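Local coordinates for probable low molecular weight protein-tyrosine-phosphatase AmsI (Erwinia amylovora, PDB 4D74), which probably acts as a low molecular weight phosphatase that removes phosphate from protein tyrosines, and may be required for production of the virulence exopolysaccharide amylovoran, at residues Ser42-Arg47 and Val84-His89; Gly62-Val67 and Ala91-Ala96. The protein carries 1 engineered substitution. All coordinates share one frame; numbering follows the deposited sequence.

Interaction 1: Ser42-Arg47 and Val84-His89; sequences SPTGER and VSLQDH. With SO4 (sulfate ion), chain D; SO4 (sulfate ion), chain B.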
loop_
_atom_site.group_PDB
_atom_site.type_symbol
_atom_site.label_atom_id
_atom_site.label_comp_id
_atom_site.label_asym_id
_atom_site.label_seq_id
_atom_site.Cartn_x
_atom_site.Cartn_y
_atom_site.Cartn_z
ATOM N N SER A 42 7.137 8.107 15.643
ATOM C CA SER A 42 8.272 7.653 14.862
ATOM C C SER A 42 9.328 6.896 15.679
ATOM O O SER A 42 9.793 5.881 15.213
ATOM C CB SER A 42 8.858 8.732 13.930
ATOM O OG SER A 42 9.242 9.924 14.594
ATOM N N PRO A 43 9.707 7.366 16.880
ATOM C CA PRO A 43 10.647 6.531 17.657
ATOM C C PRO A 43 10.010 5.211 18.107
ATOM O O PRO A 43 10.693 4.195 18.189
ATOM C CB PRO A 43 11.030 7.405 18.871
ATOM C CG PRO A 43 10.069 8.504 18.878
ATOM C CD PRO A 43 9.508 8.675 17.517
ATOM N N THR A 44 8.710 5.203 18.355
ATOM C CA THR A 44 8.049 3.973 18.713
ATOM C C THR A 44 8.116 2.979 17.533
ATOM O O THR A 44 8.495 1.822 17.712
ATOM C CB THR A 44 6.591 4.213 19.153
ATOM O OG1 THR A 44 6.584 5.098 20.306
ATOM C CG2 THR A 44 5.918 2.929 19.531
ATOM N N GLY A 45 7.732 3.438 16.367
ATOM C CA GLY A 45 7.816 2.609 15.171
ATOM C C GLY A 45 9.217 2.109 14.910
ATOM O O GLY A 45 9.399 0.934 14.575
ATOM N N GLU A 46 10.206 2.990 15.038
ATOM C CA GLU A 46 11.627 2.630 14.889
ATOM C C GLU A 46 11.973 1.482 15.818
ATOM O O GLU A 46 12.545 0.488 15.381
ATOM C CB GLU A 46 12.545 3.824 15.187
ATOM C CG GLU A 46 14.034 3.480 15.253
ATOM C CD GLU A 46 14.869 4.556 15.942
ATOM O OE1 GLU A 46 14.612 5.768 15.734
ATOM O OE2 GLU A 46 15.810 4.179 16.684
ATOM N N ARG A 47 11.656 1.610 17.095
ATOM C CA ARG A 47 12.108 0.628 18.044
ATOM C C ARG A 47 11.350 -0.694 17.954
ATOM O O ARG A 47 11.907 -1.743 18.266
ATOM C CB ARG A 47 12.116 1.199 19.449
ATOM C CG ARG A 47 13.070 2.386 19.581
ATOM C CD ARG A 47 14.515 2.051 19.283
ATOM N NE ARG A 47 15.362 3.220 19.466
ATOM C CZ ARG A 47 15.876 3.607 20.637
ATOM N NH1 ARG A 47 15.656 2.925 21.754
ATOM N NH2 ARG A 47 16.627 4.705 20.682
ATOM N N VAL A 84 9.288 -2.851 25.129
ATOM C CA VAL A 84 10.073 -2.127 24.173
ATOM C C VAL A 84 10.664 -0.873 24.813
ATOM O O VAL A 84 9.971 -0.132 25.483
ATOM C CB VAL A 84 9.200 -1.768 22.935
ATOM C CG1 VAL A 84 9.912 -0.803 22.018
ATOM C CG2 VAL A 84 8.786 -3.065 22.209
ATOM N N SER A 85 11.955 -0.652 24.552
ATOM C CA SER A 85 12.688 0.479 25.059
ATOM C C SER A 85 12.813 1.596 24.046
ATOM O O SER A 85 13.221 1.354 22.915
ATOM C CB SER A 85 14.110 0.070 25.410
ATOM O OG SER A 85 14.855 1.237 25.729
ATOM N N LEU A 86 12.515 2.829 24.477
ATOM C CA LEU A 86 12.772 3.997 23.647
ATOM C C LEU A 86 13.968 4.798 24.155
ATOM O O LEU A 86 14.163 5.958 23.788
ATOM C CB LEU A 86 11.537 4.914 23.611
ATOM C CG LEU A 86 10.200 4.291 23.224
ATOM C CD1 LEU A 86 9.144 5.394 23.003
ATOM C CD2 LEU A 86 10.326 3.413 21.997
ATOM N N GLN A 87 14.762 4.164 25.007
ATOM C CA GLN A 87 15.927 4.829 25.595
ATOM C C GLN A 87 16.938 5.291 24.599
ATOM O O GLN A 87 17.178 4.672 23.570
ATOM C CB GLN A 87 16.640 3.867 26.542
ATOM C CG GLN A 87 16.458 4.157 28.002
ATOM C CD GLN A 87 17.543 3.436 28.805
ATOM O OE1 GLN A 87 17.524 2.217 28.887
ATOM N NE2 GLN A 87 18.522 4.182 29.339
ATOM N N ASP A 88 17.582 6.412 24.951
ATOM C CA ASP A 88 18.627 7.028 24.162
ATOM C C ASP A 88 18.209 7.390 22.755
ATOM O O ASP A 88 18.953 7.276 21.808
ATOM C CB ASP A 88 19.921 6.236 24.251
ATOM C CG ASP A 88 20.497 6.264 25.695
ATOM O OD1 ASP A 88 20.673 7.388 26.282
ATOM O OD2 ASP A 88 20.696 5.165 26.263
ATOM N N HIS A 89 16.972 7.833 22.648
ATOM C CA HIS A 89 16.505 8.390 21.405
ATOM C C HIS A 89 16.901 9.840 21.354
ATOM O O HIS A 89 16.753 10.533 22.354
ATOM C CB HIS A 89 15.003 8.283 21.317
ATOM C CG HIS A 89 14.464 8.927 20.088
ATOM N ND1 HIS A 89 14.679 8.405 18.835
ATOM C CD2 HIS A 89 13.761 10.068 19.910
ATOM C CE1 HIS A 89 14.173 9.228 17.930
ATOM N NE2 HIS A 89 13.578 10.228 18.566
HETATM S S SO4 D . 16.461 8.717 27.340
HETATM O O1 SO4 D . 17.399 7.565 27.480
HETATM O O2 SO4 D . 15.151 8.386 27.980
HETATM O O3 SO4 D . 16.427 9.106 25.895
HETATM O O4 SO4 D . 17.032 9.868 28.055
HETATM S S SO4 B . 6.545 12.259 15.823
HETATM O O1 SO4 B . 6.842 12.999 17.100
HETATM O O2 SO4 B . 5.665 13.116 15.004
HETATM O O3 SO4 B . 6.030 10.938 16.071
HETATM O O4 SO4 B . 7.632 12.046 14.820
HETATM O O HOH W 1 16.492 6.424 18.319
#
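Arg-47 reaches from helix 41-52 into the turn of 84-89 and closes the end of its guanidinium on a single carbonyl. NH1 and NH2 of Arg-47 each lie 2.9 Å from Gln-87 O, an end-on, two-nitrogen grip. That oxygen sits in the guanidinium plane, while both donors approach it from the same face of its own carbonyl. Arg-47 NH1 adds a weak bond to Ser-85 O at 3.1 Å. With chi1 at -62°, CG of Arg-47 rests 3.8 Å from Leu-86 CD2, and the bend at chi2 (-61°) turns the rest of the chain toward the loop carbonyls. A turn further back along the helix, Pro-43 CB sits squarely over one face of the His-89 ring, 3.7 Å from its centroid, a clear CH-pi contact.

The second shell fixes these groups. Arg-47 NE donates to Glu-46 OE2 at 3.0 Å in a salt bridge, NE lying above the plane of the carboxylate, and Glu-46 OE1 is hydrogen-bonded to Ser-60 OG. One water joins Glu-46 OE2, Arg-47 NH2 and His-89 ND1, lying in the planes of both the guanidinium and the imidazole. Ser-85 OG accepts from Gln-87 N, an ST turn that shapes the loop offering the carbonyls. His-89 NE2 hydrogen-bonds to Asn-38 O of the phosphate-binding P-loop; at the helix start, Ser-42 N and OG hold a sulfate also bound by backbone amides of that loop.

With NE, NH1 and NH2 all engaged, the guanidinium can hardly rotate, and the carbonyls it satisfies tie the loop to the helix. Glu-46 would probably offset the arginine's charge, while the imidazole links 84-89 to the P-loop.

Interaction 2: Gly62-Val67 and Ala91-Ala96; sequences GLKAMV and AQQLTA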
loop_
_atom_site.group_PDB
_atom_site.type_symbol
_atom_site.label_atom_id
_atom_site.label_comp_id
_atom_site.label_asym_id
_atom_site.label_seq_id
_atom_site.Cartn_x
_atom_site.Cartn_y
_atom_site.Cartn_z
ATOM N N GLY A 62 12.296 13.463 11.766
ATOM C CA GLY A 62 11.090 14.260 11.781
ATOM C C GLY A 62 11.114 15.293 10.680
ATOM O O GLY A 62 12.129 15.953 10.432
ATOM N N LEU A 63 9.953 15.515 10.090
ATOM C CA LEU A 63 9.774 16.586 9.087
ATOM C C LEU A 63 10.012 17.988 9.651
ATOM O O LEU A 63 10.483 18.897 8.940
ATOM C CB LEU A 63 8.363 16.492 8.497
ATOM C CG LEU A 63 8.225 15.258 7.608
ATOM C CD1 LEU A 63 6.778 14.840 7.440
ATOM C CD2 LEU A 63 8.879 15.517 6.275
ATOM N N LYS A 64 9.726 18.172 10.939
ATOM C CA LYS A 64 10.164 19.402 11.621
ATOM C C LYS A 64 10.456 19.055 13.066
ATOM O O LYS A 64 9.668 19.272 13.959
ATOM C CB LYS A 64 9.147 20.529 11.503
ATOM C CG LYS A 64 9.771 21.871 11.786
ATOM C CD LYS A 64 10.617 22.395 10.651
ATOM C CE LYS A 64 11.285 23.699 11.079
ATOM N NZ LYS A 64 12.111 24.267 10.001
ATOM N N ALA A 65 11.607 18.435 13.271
ATOM C CA ALA A 65 11.900 17.756 14.476
ATOM C C ALA A 65 12.192 18.666 15.676
ATOM O O ALA A 65 12.716 19.781 15.509
ATOM C CB ALA A 65 13.092 16.816 14.269
ATOM N N MET A 66 11.908 18.137 16.837
ATOM C CA MET A 66 12.344 18.730 18.133
ATOM C C MET A 66 13.762 18.259 18.371
ATOM O O MET A 66 14.000 17.379 19.185
ATOM C CB MET A 66 11.397 18.275 19.220
ATOM C CG MET A 66 9.972 18.736 19.022
ATOM S SD MET A 66 9.769 20.535 19.153
ATOM C CE MET A 66 10.560 20.820 20.745
ATOM N N VAL A 67 14.669 18.845 17.613
ATOM C CA VAL A 67 16.032 18.316 17.457
ATOM C C VAL A 67 16.654 18.195 18.837
ATOM O O VAL A 67 16.627 19.158 19.636
ATOM C CB VAL A 67 16.885 19.174 16.522
ATOM C CG1 VAL A 67 18.318 18.647 16.491
ATOM C CG2 VAL A 67 16.302 19.206 15.103
ATOM N N ALA A 91 16.081 13.035 18.831
ATOM C CA ALA A 91 15.330 13.460 17.684
ATOM C C ALA A 91 16.202 14.185 16.678
ATOM O O ALA A 91 17.103 14.938 17.035
ATOM C CB ALA A 91 14.160 14.323 18.133
ATOM N N GLN A 92 15.972 13.904 15.387
ATOM C CA GLN A 92 16.725 14.508 14.319
ATOM C C GLN A 92 15.836 14.973 13.170
ATOM O O GLN A 92 14.826 14.342 12.873
ATOM C CB GLN A 92 17.811 13.520 13.832
ATOM C CG GLN A 92 17.289 12.299 13.108
ATOM C CD GLN A 92 18.398 11.381 12.620
ATOM O OE1 GLN A 92 19.573 11.770 12.498
ATOM N NE2 GLN A 92 18.018 10.133 12.329
ATOM N N GLN A 93 16.258 16.031 12.506
ATOM C CA GLN A 93 15.590 16.539 11.337
ATOM C C GLN A 93 15.830 15.705 10.100
ATOM O O GLN A 93 16.965 15.353 9.802
ATOM C CB GLN A 93 16.071 17.977 11.056
ATOM C CG GLN A 93 15.507 18.612 9.811
ATOM C CD GLN A 93 14.003 18.736 9.818
ATOM O OE1 GLN A 93 13.414 19.123 10.833
ATOM N NE2 GLN A 93 13.379 18.421 8.700
ATOM N N LEU A 94 14.750 15.388 9.386
ATOM C CA LEU A 94 14.860 14.685 8.099
ATOM C C LEU A 94 15.572 15.547 7.064
ATOM O O LEU A 94 15.214 16.692 6.868
ATOM C CB LEU A 94 13.484 14.379 7.523
ATOM C CG LEU A 94 13.512 13.521 6.248
ATOM C CD1 LEU A 94 14.081 12.128 6.458
ATOM C CD2 LEU A 94 12.081 13.389 5.725
ATOM N N THR A 95 16.556 14.947 6.388
ATOM C CA THR A 95 17.290 15.588 5.322
ATOM C C THR A 95 17.125 14.805 4.016
ATOM O O THR A 95 16.726 13.624 4.017
ATOM C CB THR A 95 18.778 15.671 5.649
ATOM O OG1 THR A 95 19.324 14.362 5.692
ATOM C CG2 THR A 95 19.023 16.372 6.955
ATOM N N ALA A 96 17.430 15.470 2.909
ATOM C CA ALA A 96 17.392 14.824 1.609
ATOM C C ALA A 96 18.345 13.629 1.521
ATOM O O ALA A 96 18.001 12.581 0.958
ATOM C CB ALA A 96 17.653 15.817 0.480
#
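Gln-93 runs its CG opposite the backbone N (chi1 177°) and then bends at chi2 (60°), turning its amide back across the chain between Leu-63 and Ala-65. There the two ends of the amide do different work: NE2 of Gln-93 donates to Leu-63 O at 2.9 Å, and OE1 accepts from Ala-65 N at 3.1 Å. The NE2 bond is straight at the hydrogen and lies in the amide plane of Gln-93, yet it reaches Leu-63 O from well above that carbonyl's plane. A second bond from NE2, to Leu-94 O, falls on a lone pair of this oxygen and ties the amide to the carbonyl of the following residue.

Beneath the side chain the main chains pair directly. Gly-62 N donates to Gln-92 O and Gly-62 O accepts from Leu-94 N, both at 2.9 Å, a single parallel bridge between Gly-62 and Gln-93 at the end of strand 57-62. The methyl of Ala-65 packs on Gln-92 O, 3.3 Å from its CB. Leu-63 and Leu-94 lie alongside one another with their CD2 atoms 3.9 Å apart, and both also touch Val-34 and Ile-119.

Leu-63, Lys-64 and Met-66 in turn make backbone bonds to Cys-35, the probable nucleophile, Ile-36 and Gly-37. Next to this P-loop attachment, a glutamine amide standing in for a peptide joins the two loops beyond the one bridge, where regular backbone pairing stops.

Both contacts draw on the long connection between helices 73-81 and 96-101: its residues 84-89 fasten to helix 41-52, whereas the later segment 91-96 meets the exit of strand 57-62. Their centres lie 15 Å apart, and each mixes buried and exposed residues, with interaction 2 farther from the middle of the chain. Interaction 1 works through side chains, a charged arginine capturing loop carbonyls while proline meets histidine; interaction 2 divides its bonds between peptide-to-peptide pairing and one neutral amide that imitates a peptide. Asn-38 serves both contacts, its OD1 accepting from Gln-92 N in the second. Both thus adjoin the P-loop, with different chemistry.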